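PDB 4CHH: protein interacting with Hsp90 1, which takes part in pre-rRNA processing, is needed for NOP58 to associate with snoRNA, and belongs to the Hsp90-linked R2TP complex. Local coordinates for residues L45-N48 and K52-D55; M101-D104 and Q108-Y111. One frame throughout, in Å; residues are numbered along the deposited sequence.

Contact 1 of 2, residues L45-N48 and K52-D55; sequences LSAN and KLQD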
# COMPACT_ATOMS: atom_id res chain seq x y z
N LEU A 45 11.70 8.18 8.63
CA LEU A 45 13.01 8.29 9.29
C LEU A 45 13.98 9.11 8.44
O LEU A 45 14.78 9.88 8.98
CB LEU A 45 13.62 6.91 9.62
CG LEU A 45 12.81 6.01 10.58
CD1 LEU A 45 13.52 4.69 10.79
CD2 LEU A 45 12.48 6.72 11.94
N SER A 46 13.95 8.92 7.12
CA SER A 46 14.83 9.68 6.22
C SER A 46 14.23 9.71 4.84
O SER A 46 13.40 8.87 4.53
CB SER A 46 16.25 9.09 6.21
OG SER A 46 16.24 7.79 5.68
N ALA A 47 14.59 10.72 4.04
CA ALA A 47 14.09 10.98 2.70
C ALA A 47 15.29 11.28 1.80
O ALA A 47 15.96 12.29 1.99
CB ALA A 47 13.13 12.17 2.74
N ASN A 48 15.61 10.38 0.89
CA ASN A 48 16.79 10.48 0.06
C ASN A 48 16.39 10.62 -1.42
O ASN A 48 17.18 10.34 -2.32
CB ASN A 48 17.67 9.21 0.33
CG ASN A 48 17.95 9.02 1.83
OD1 ASN A 48 18.86 9.65 2.41
ND2 ASN A 48 17.10 8.26 2.54
N LYS A 52 11.94 17.26 -1.36
CA LYS A 52 12.21 17.51 0.05
C LYS A 52 11.04 17.11 0.95
O LYS A 52 9.90 17.52 0.72
CB LYS A 52 12.56 18.99 0.31
CG LYS A 52 13.71 19.52 -0.53
CD LYS A 52 13.83 21.03 -0.35
CE LYS A 52 14.55 21.70 -1.48
NZ LYS A 52 14.51 23.18 -1.36
N LEU A 53 11.35 16.31 1.96
CA LEU A 53 10.43 15.89 3.02
C LEU A 53 11.13 16.16 4.35
O LEU A 53 12.36 16.22 4.38
CB LEU A 53 10.02 14.41 2.90
CG LEU A 53 9.16 13.97 1.67
CD1 LEU A 53 8.77 12.49 1.80
CD2 LEU A 53 7.88 14.83 1.52
N GLN A 54 10.36 16.42 5.40
CA GLN A 54 10.90 16.65 6.75
C GLN A 54 10.99 15.33 7.52
O GLN A 54 9.97 14.69 7.74
CB GLN A 54 10.01 17.65 7.52
CG GLN A 54 9.83 19.00 6.85
CD GLN A 54 9.02 19.94 7.69
OE1 GLN A 54 7.88 19.65 8.08
NE2 GLN A 54 9.58 21.10 7.98
N ASP A 55 12.20 14.93 7.96
CA ASP A 55 12.40 13.73 8.77
C ASP A 55 11.60 13.80 10.08
O ASP A 55 11.43 14.89 10.65
CB ASP A 55 13.89 13.53 9.11
CG ASP A 55 14.81 13.41 7.91
OD1 ASP A 55 14.30 13.19 6.79
OD2 ASP A 55 16.04 13.54 8.10
O HOH W 1 16.63 12.68 5.32

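Contact 2 of 2, residues M101-D104 and Q108-Y111; sequences MDHD and QECY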
# COMPACT_ATOMS: atom_id res chain seq x y z
N MET A 101 0.32 15.46 0.78
CA MET A 101 0.55 16.06 2.08
C MET A 101 -0.75 16.40 2.77
O MET A 101 -1.70 16.89 2.15
CB MET A 101 1.42 17.32 1.98
CG MET A 101 2.87 17.01 1.75
SD MET A 101 3.94 18.46 1.82
CE MET A 101 5.33 17.88 0.72
N ASP A 102 -0.78 16.11 4.06
CA ASP A 102 -1.84 16.46 4.99
C ASP A 102 -1.16 17.17 6.15
O ASP A 102 0.06 17.34 6.15
CB ASP A 102 -2.69 15.25 5.43
CG ASP A 102 -4.14 15.61 5.75
OD1 ASP A 102 -4.41 16.78 6.13
OD2 ASP A 102 -5.01 14.71 5.61
N HIS A 103 -1.93 17.70 7.09
CA HIS A 103 -1.35 18.41 8.22
C HIS A 103 -2.04 17.98 9.50
O HIS A 103 -3.23 17.71 9.46
CB HIS A 103 -1.46 19.94 8.02
CG HIS A 103 -0.60 20.47 6.92
ND1 HIS A 103 -0.97 20.37 5.58
CD2 HIS A 103 0.59 21.12 6.99
CE1 HIS A 103 0.00 20.95 4.89
NE2 HIS A 103 0.97 21.40 5.69
N ASP A 104 -1.29 17.87 10.61
CA ASP A 104 -1.92 17.50 11.88
C ASP A 104 -2.55 18.79 12.49
O ASP A 104 -2.49 19.85 11.86
CB ASP A 104 -0.93 16.77 12.84
CG ASP A 104 0.15 17.60 13.54
OD1 ASP A 104 0.16 18.85 13.37
OD2 ASP A 104 0.97 17.00 14.26
N GLN A 108 1.64 20.57 11.65
CA GLN A 108 2.83 19.85 11.19
C GLN A 108 2.48 18.93 10.04
O GLN A 108 1.44 18.27 10.05
CB GLN A 108 3.53 19.09 12.32
CG GLN A 108 3.76 19.90 13.62
CD GLN A 108 4.50 21.22 13.43
OE1 GLN A 108 5.57 21.29 12.81
NE2 GLN A 108 3.94 22.28 13.98
N GLU A 109 3.36 18.91 9.04
CA GLU A 109 3.21 18.08 7.84
C GLU A 109 3.13 16.59 8.13
O GLU A 109 3.87 16.10 8.98
CB GLU A 109 4.41 18.29 6.90
CG GLU A 109 4.46 19.63 6.20
CD GLU A 109 5.56 19.78 5.16
OE1 GLU A 109 6.47 18.91 5.09
OE2 GLU A 109 5.50 20.78 4.41
N CYS A 110 2.25 15.88 7.41
CA CYS A 110 2.20 14.43 7.46
C CYS A 110 2.02 13.92 6.02
O CYS A 110 1.42 14.60 5.18
CB CYS A 110 1.17 13.88 8.45
SG CYS A 110 -0.52 13.78 7.83
N TYR A 111 2.65 12.79 5.71
CA TYR A 111 2.69 12.26 4.35
C TYR A 111 1.82 11.06 4.20
O TYR A 111 1.77 10.21 5.08
CB TYR A 111 4.13 12.00 3.90
CG TYR A 111 5.01 13.18 4.21
CD1 TYR A 111 4.75 14.44 3.66
CD2 TYR A 111 6.05 13.07 5.12
CE1 TYR A 111 5.51 15.55 4.01
CE2 TYR A 111 6.86 14.17 5.43
CZ TYR A 111 6.57 15.40 4.89
OH TYR A 111 7.37 16.46 5.22
O HOH W 2 3.47 22.44 4.63

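Contact 1 of 2, residues L45-N48 and K52-D55
Leu53 meets Ala47 where the loop following strand 29-47 folds back over the strand's last residues, at the surface of the protein's N-terminal domain. The touch is small and apolar: CB of Leu53 lies 3.8 Å from CB of Ala47. Beyond CB, the Leu53 side chain runs on to Val149, Tyr99, Met101 and Tyr111. Two residues on, Asp55 holds CG anti to its carbonyl carbon (chi1 -58°), which brings the carboxylate to the strand backbone. OD1 of Asp55 sits 3.6 Å from CA of Ser46 and 3.7 Å from N of Ala47, too far for direct pairing with that amide. Water 1 fills the role: it accepts from Ala47 N at 3.1 Å and hydrogen-bonds to Asp55 OD1 at 2.8 Å. CG of the same carboxylate lies 3.7 Å from Leu45 O. The backbones of Leu45 and Ser46 both bond to Val150 of strand 149-151, a classic beta bulge. Between 45-48 and 52-55 the join is light: a CB-to-CB touch, van der Waals approach of the Asp55 carboxylate to the strand backbone, and a water bridge. A carboxylate this near a carbonyl oxygen is electrostatically unfavourable, and the water linking it to the Ala47 amide probably offsets this in part.

Contact 2 of 2, residues M101-D104 and Q108-Y111
The turn end of the beta hairpin formed by strands 95-103 and 109-118 is held by antiparallel pairing of Met101 with Tyr111, Asp102 with Cys110 and His103 with Glu109. Asp102 and Cys110 are the hydrogen-bonded pair: Asp102 N to Cys110 O and Cys110 N to Asp102 O are both 2.9 Å. On their face of the sheet, Cys110 SG packs 3.6 Å from Asp102 CB. On the other face, the Met101 chain lies alongside Tyr111, its CG 3.7 Å from CD1 at the ring edge; SD of Met101, also edge-on, makes a Met-aromatic contact. Water 2 bridges His103 NE2 and Glu109 OE2, the latter at 2.6 Å, while the other carboxylate oxygen, Glu109 OE1, accepts from Tyr111 OH. Nearer the turn, Asp104 N donates to Gln108 O at 2.8 Å. With CG between the backbone N and the carbonyl carbon (chi1 74°), Asp104 brings OD1 back to Gln108 N, also 2.8 Å, which meets it from above the carboxylate plane; that oxygen takes Lys106 N as well. An alanine here would lose the carboxylate and is likely to leave both amides without this acceptor, freeing the turn to move. Backbone bonds thus set the register, and one carboxylate oxygen accepts from two backbone amides, Lys106 N and Gln108 N.

How the contacts relate
Contact 1 and contact 2 lie about 13 Å apart, centre to centre, on the same side of the domain, and they touch through the loop residues Leu53 and Gln54. CD2 of Leu53 packs 3.5 Å from CE1 of Tyr111 and 4.1 Å from CE of Met101, so the leucine reaches from the 45-48 strand end to the hairpin. Gln54 N probably hydrogen-bonds to Tyr111 OH at 3.0 Å, placing that hydroxyl between the loop and Glu109. The loop of 52-55 thus spans two parts of one mixed sheet, the end of strand 29-47 and the hairpin 95-118. A 1,2-ethanediol, probably from the crystallisation liquor, lies about 3 Å from the Ala47 side chain.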